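Local coordinates for protein DotI (Legionella pneumophila, PDB 3WZ4) that probably serves as a component of an inner-membrane complex essential for type IVB secretion, represented here by its periplasmic domain, at residues 39-48 with 128-136. Sequence-based numbering, arbitrary orientation.
Sequences FFTAEGWDQF and GIGISQFVV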
ATOM      1  N   PHE A  39      -7.025  -2.728  -4.728  1.00 11.74           N
ATOM      2  CA  PHE A  39      -5.860  -3.474  -4.269  1.00 11.36           C
ATOM      3  C   PHE A  39      -6.183  -4.289  -3.023  1.00 13.02           C
ATOM      4  O   PHE A  39      -5.469  -5.233  -2.689  1.00 14.83           O
ATOM      5  CB  PHE A  39      -4.702  -2.524  -3.937  1.00 15.52           C
ATOM      6  CG  PHE A  39      -4.070  -1.880  -5.138  1.00 16.53           C
ATOM      7  CD1 PHE A  39      -3.473  -2.650  -6.122  1.00 21.21           C
ATOM      8  CD2 PHE A  39      -4.046  -0.503  -5.267  1.00 18.75           C
ATOM      9  CE1 PHE A  39      -2.882  -2.058  -7.223  1.00 21.43           C
ATOM     10  CE2 PHE A  39      -3.455   0.097  -6.366  1.00 19.43           C
ATOM     11  CZ  PHE A  39      -2.873  -0.682  -7.344  1.00 18.46           C
ATOM     12  N   PHE A  40      -7.255  -3.916  -2.332  1.00 10.88           N
ATOM     13  CA  PHE A  40      -7.524  -4.462  -1.005  1.00 10.41           C
ATOM     14  C   PHE A  40      -8.670  -5.463  -0.966  1.00  8.87           C
ATOM     15  O   PHE A  40      -9.595  -5.401  -1.771  1.00  8.49           O
ATOM     16  CB  PHE A  40      -7.802  -3.328  -0.013  1.00  9.46           C
ATOM     17  CG  PHE A  40      -6.622  -2.434   0.230  1.00 11.34           C
ATOM     18  CD1 PHE A  40      -6.417  -1.309  -0.551  1.00 11.40           C
ATOM     19  CD2 PHE A  40      -5.717  -2.719   1.242  1.00  9.82           C
ATOM     20  CE1 PHE A  40      -5.335  -0.486  -0.330  1.00 10.58           C
ATOM     21  CE2 PHE A  40      -4.628  -1.899   1.468  1.00  9.49           C
ATOM     22  CZ  PHE A  40      -4.436  -0.780   0.683  1.00 13.03           C
ATOM     23  N   THR A  41      -8.591  -6.389  -0.017  1.00 12.15           N
ATOM     24  CA  THR A  41      -9.696  -7.289   0.270  1.00 12.41           C
ATOM     25  C   THR A  41     -10.679  -6.576   1.188  1.00 10.90           C
ATOM     26  O   THR A  41     -10.403  -5.476   1.668  1.00 10.12           O
ATOM     27  CB  THR A  41      -9.210  -8.572   0.974  1.00 14.52           C
ATOM     28  OG1 THR A  41      -8.718  -8.243   2.281  1.00 11.37           O
ATOM     29  CG2 THR A  41      -8.106  -9.242   0.170  1.00 12.96           C
ATOM     30  N   ALA A  42     -11.819  -7.210   1.438  1.00 12.59           N
ATOM     31  CA  ALA A  42     -12.838  -6.638   2.309  1.00 14.48           C
ATOM     32  C   ALA A  42     -12.232  -6.178   3.631  1.00 12.23           C
ATOM     33  O   ALA A  42     -12.346  -5.011   4.003  1.00 11.33           O
ATOM     34  CB  ALA A  42     -13.960  -7.648   2.554  1.00 12.17           C
ATOM     35  N   GLU A  43     -11.577  -7.096   4.335  1.00 12.11           N
ATOM     36  CA  GLU A  43     -10.987  -6.769   5.632  1.00 15.93           C
ATOM     37  C   GLU A  43      -9.748  -5.881   5.499  1.00 13.16           C
ATOM     38  O   GLU A  43      -9.429  -5.107   6.401  1.00 12.34           O
ATOM     39  CB  GLU A  43     -10.654  -8.041   6.420  1.00 16.05           C
ATOM     40  CG  GLU A  43      -9.513  -8.864   5.843  1.00 17.93           C
ATOM     41  CD  GLU A  43      -9.936  -9.714   4.658  1.00 25.91           C
ATOM     42  OE1 GLU A  43     -11.142  -9.710   4.319  1.00 23.14           O
ATOM     43  OE2 GLU A  43      -9.058 -10.384   4.066  1.00 22.87           O
ATOM     44  N   GLY A  44      -9.054  -5.994   4.371  1.00 12.31           N
ATOM     45  CA  GLY A  44      -7.875  -5.184   4.128  1.00 12.11           C
ATOM     46  C   GLY A  44      -8.227  -3.716   3.974  1.00 11.21           C
ATOM     47  O   GLY A  44      -7.514  -2.839   4.463  1.00 11.71           O
ATOM     48  N   TRP A  45      -9.337  -3.454   3.297  1.00 11.09           N
ATOM     49  CA  TRP A  45      -9.797  -2.090   3.060  1.00 10.99           C
ATOM     50  C   TRP A  45     -10.209  -1.416   4.367  1.00 11.45           C
ATOM     51  O   TRP A  45      -9.936  -0.236   4.579  1.00 11.18           O
ATOM     52  CB  TRP A  45     -10.955  -2.091   2.058  1.00 10.64           C
ATOM     53  CG  TRP A  45     -11.461  -0.727   1.678  1.00 13.33           C
ATOM     54  CD1 TRP A  45     -12.732  -0.250   1.837  1.00 13.37           C
ATOM     55  CD2 TRP A  45     -10.709   0.333   1.073  1.00 12.87           C
ATOM     56  NE1 TRP A  45     -12.816   1.039   1.369  1.00 13.73           N
ATOM     57  CE2 TRP A  45     -11.588   1.420   0.896  1.00 13.53           C
ATOM     58  CE3 TRP A  45      -9.378   0.468   0.667  1.00 13.06           C
ATOM     59  CZ2 TRP A  45     -11.180   2.625   0.328  1.00 13.12           C
ATOM     60  CZ3 TRP A  45      -8.975   1.665   0.104  1.00 14.43           C
ATOM     61  CH2 TRP A  45      -9.874   2.728  -0.060  1.00 15.25           C
ATOM     62  N   ASP A  46     -10.858  -2.173   5.246  1.00 10.96           N
ATOM     63  CA  ASP A  46     -11.244  -1.653   6.554  1.00 12.11           C
ATOM     64  C   ASP A  46     -10.019  -1.272   7.383  1.00 12.84           C
ATOM     65  O   ASP A  46      -9.982  -0.207   7.999  1.00 14.43           O
ATOM     66  CB  ASP A  46     -12.089  -2.677   7.315  1.00 12.83           C
ATOM     67  CG  ASP A  46     -13.475  -2.844   6.723  1.00 15.76           C
ATOM     68  OD1 ASP A  46     -13.927  -1.937   5.989  1.00 18.38           O
ATOM     69  OD2 ASP A  46     -14.120  -3.876   6.999  1.00 15.91           O
ATOM     70  N   GLN A  47      -9.021  -2.150   7.393  1.00 12.39           N
ATOM     71  CA  GLN A  47      -7.803  -1.918   8.161  1.00 13.69           C
ATOM     72  C   GLN A  47      -7.002  -0.755   7.583  1.00 14.81           C
ATOM     73  O   GLN A  47      -6.463   0.070   8.321  1.00 16.54           O
ATOM     74  CB  GLN A  47      -6.957  -3.193   8.210  1.00 12.16           C
ATOM     75  CG  GLN A  47      -5.698  -3.086   9.056  1.00 16.79           C
ATOM     76  CD  GLN A  47      -4.470  -2.743   8.238  1.00 16.99           C
ATOM     77  OE1 GLN A  47      -4.373  -3.097   7.061  1.00 15.46           O
ATOM     78  NE2 GLN A  47      -3.525  -2.046   8.855  1.00 15.14           N
ATOM     79  N   PHE A  48      -6.929  -0.690   6.259  1.00 15.05           N
ATOM     80  CA  PHE A  48      -6.214   0.391   5.592  1.00 14.25           C
ATOM     81  C   PHE A  48      -6.877   1.735   5.873  1.00 15.96           C
ATOM     82  O   PHE A  48      -6.196   2.724   6.145  1.00 16.12           O
ATOM     83  CB  PHE A  48      -6.142   0.135   4.085  1.00 13.99           C
ATOM     84  CG  PHE A  48      -5.460   1.228   3.310  1.00 13.05           C
ATOM     85  CD1 PHE A  48      -4.082   1.358   3.336  1.00 15.12           C
ATOM     86  CD2 PHE A  48      -6.197   2.117   2.547  1.00 15.75           C
ATOM     87  CE1 PHE A  48      -3.453   2.360   2.618  1.00 15.31           C
ATOM     88  CE2 PHE A  48      -5.573   3.121   1.829  1.00 19.34           C
ATOM     89  CZ  PHE A  48      -4.199   3.242   1.865  1.00 16.56           C
ATOM     90  N   GLY A 128      -7.304 -11.248  -8.743  1.00 30.08           N
ATOM     91  CA  GLY A 128      -7.324 -12.539  -8.078  1.00 29.31           C
ATOM     92  C   GLY A 128      -6.648 -12.514  -6.723  1.00 22.71           C
ATOM     93  O   GLY A 128      -6.690 -13.493  -5.977  1.00 24.13           O
ATOM     94  N   ILE A 129      -6.013 -11.392  -6.406  1.00 19.80           N
ATOM     95  CA  ILE A 129      -5.364 -11.218  -5.114  1.00 19.34           C
ATOM     96  C   ILE A 129      -5.688  -9.841  -4.550  1.00 15.83           C
ATOM     97  O   ILE A 129      -6.017  -8.920  -5.298  1.00 18.16           O
ATOM     98  CB  ILE A 129      -3.830 -11.367  -5.213  1.00 19.35           C
ATOM     99  CG1 ILE A 129      -3.275 -10.433  -6.292  1.00 19.61           C
ATOM    100  CG2 ILE A 129      -3.441 -12.814  -5.491  1.00 18.00           C
ATOM    101  CD1 ILE A 129      -1.766 -10.395  -6.346  1.00 18.17           C
ATOM    102  N   GLY A 130      -5.592  -9.715  -3.230  1.00 13.30           N
ATOM    103  CA  GLY A 130      -5.820  -8.452  -2.554  1.00 13.02           C
ATOM    104  C   GLY A 130      -5.058  -8.361  -1.247  1.00 11.57           C
ATOM    105  O   GLY A 130      -4.675  -9.377  -0.666  1.00 10.01           O
ATOM    106  N   ILE A 131      -4.839  -7.136  -0.780  1.00 10.98           N
ATOM    107  CA  ILE A 131      -4.138  -6.907   0.477  1.00  9.74           C
ATOM    108  C   ILE A 131      -5.090  -7.019   1.662  1.00  9.91           C
ATOM    109  O   ILE A 131      -6.121  -6.344   1.703  1.00 11.99           O
ATOM    110  CB  ILE A 131      -3.472  -5.522   0.490  1.00 10.24           C
ATOM    111  CG1 ILE A 131      -2.392  -5.447  -0.595  1.00 10.61           C
ATOM    112  CG2 ILE A 131      -2.889  -5.217   1.864  1.00  9.68           C
ATOM    113  CD1 ILE A 131      -1.881  -4.044  -0.853  1.00  8.18           C
ATOM    114  N   SER A 132      -4.746  -7.879   2.618  1.00 11.14           N
ATOM    115  CA  SER A 132      -5.546  -8.053   3.831  1.00 13.26           C
ATOM    116  C   SER A 132      -4.992  -7.235   4.996  1.00 13.01           C
ATOM    117  O   SER A 132      -5.725  -6.865   5.911  1.00 11.87           O
ATOM    118  CB  SER A 132      -5.626  -9.531   4.222  1.00 13.34           C
ATOM    119  OG  SER A 132      -6.521 -10.229   3.372  1.00 24.66           O
ATOM    120  N   GLN A 133      -3.695  -6.957   4.960  1.00 12.84           N
ATOM    121  CA  GLN A 133      -3.079  -6.132   5.988  1.00 11.94           C
ATOM    122  C   GLN A 133      -1.988  -5.261   5.392  1.00 12.85           C
ATOM    123  O   GLN A 133      -1.161  -5.727   4.610  1.00 11.87           O
ATOM    124  CB  GLN A 133      -2.511  -6.985   7.125  1.00 15.97           C
ATOM    125  CG  GLN A 133      -2.009  -6.156   8.300  1.00 20.51           C
ATOM    126  CD  GLN A 133      -1.465  -7.003   9.433  1.00 27.41           C
ATOM    127  OE1 GLN A 133      -0.636  -7.886   9.221  1.00 29.27           O
ATOM    128  NE2 GLN A 133      -1.930  -6.733  10.649  1.00 29.67           N
ATOM    129  N   PHE A 134      -2.001  -3.989   5.773  1.00 13.71           N
ATOM    130  CA  PHE A 134      -1.051  -3.012   5.275  1.00 12.83           C
ATOM    131  C   PHE A 134      -0.384  -2.344   6.475  1.00 16.80           C
ATOM    132  O   PHE A 134      -1.017  -1.576   7.196  1.00 15.91           O
ATOM    133  CB  PHE A 134      -1.783  -1.974   4.426  1.00 11.31           C
ATOM    134  CG  PHE A 134      -0.878  -1.134   3.569  1.00 15.72           C
ATOM    135  CD1 PHE A 134      -0.263  -0.004   4.085  1.00 12.27           C
ATOM    136  CD2 PHE A 134      -0.656  -1.466   2.241  1.00 12.48           C
ATOM    137  CE1 PHE A 134       0.560   0.775   3.294  1.00 13.66           C
ATOM    138  CE2 PHE A 134       0.168  -0.689   1.447  1.00 12.17           C
ATOM    139  CZ  PHE A 134       0.775   0.431   1.972  1.00 11.77           C
ATOM    140  N   VAL A 135       0.887  -2.651   6.697  1.00 15.12           N
ATOM    141  CA  VAL A 135       1.596  -2.114   7.852  1.00 15.92           C
ATOM    142  C   VAL A 135       2.800  -1.274   7.444  1.00 15.27           C
ATOM    143  O   VAL A 135       3.630  -1.704   6.641  1.00 15.79           O
ATOM    144  CB  VAL A 135       2.038  -3.227   8.812  1.00 16.63           C
ATOM    145  CG1 VAL A 135       2.883  -2.654   9.936  1.00 20.96           C
ATOM    146  CG2 VAL A 135       0.820  -3.959   9.368  1.00 17.05           C
ATOM    147  N   VAL A 136       2.886  -0.071   8.001  1.00 14.45           N
ATOM    148  CA  VAL A 136       3.994   0.831   7.720  1.00 17.43           C
ATOM    149  C   VAL A 136       4.825   1.054   8.976  1.00 20.01           C
ATOM    150  O   VAL A 136       4.283   1.196  10.072  1.00 21.85           O
ATOM    151  CB  VAL A 136       3.494   2.195   7.198  1.00 18.23           C
ATOM    152  CG1 VAL A 136       4.669   3.135   6.957  1.00 17.76           C
ATOM    153  CG2 VAL A 136       2.677   2.013   5.925  1.00 14.74           C
TER
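F48 turns its ring edge to one face of F134 in a T-shaped stack, centroids 5.4 Å apart and planes at 79°. F40 meets F134 obliquely, brings CZ over one face of F48, and receives I131 CD1 over one of its own faces. These large apolar groups fill the interface between helix 42-54 and the outermost strand, 129-138, of a curved antiparallel sheet, consistent with the NTF2-like fold of its family; I131 and F134 also touch helix 7-21.

A single beta bridge pairs F40 with I131: I131 N donates to F39 O (2.8 Å), in the carbonyl plane, and T41 N to I131 O (3.0 Å), from above the I131 carbonyl plane. T41 is the N-cap, its OG1 accepting from G44 N. Lacking a side chain, G44 sets its CA 3.2 Å from I131 O in a CA-H...O contact. G130, equally bare, lets T41 CG2 pack 3.5 Å from G130 C. Where the strand turns, S132 and Q133 form a classic beta bulge opposite L116; the short S132 hydroxyl donates through OG to E43 OE2 (2.6 Å) on the anti side of the carboxylate, the E43 chain bending at chi2.

Q47, with CG anti to its N (chi1 -177°) and the chain bent at chi2, lays its amide along the F134 backbone. A primary amide can both give and accept: OE1 takes F134 N at 2.8 Å, while NE2 donates almost straight (170°) to F134 O, which lies in the amide plane.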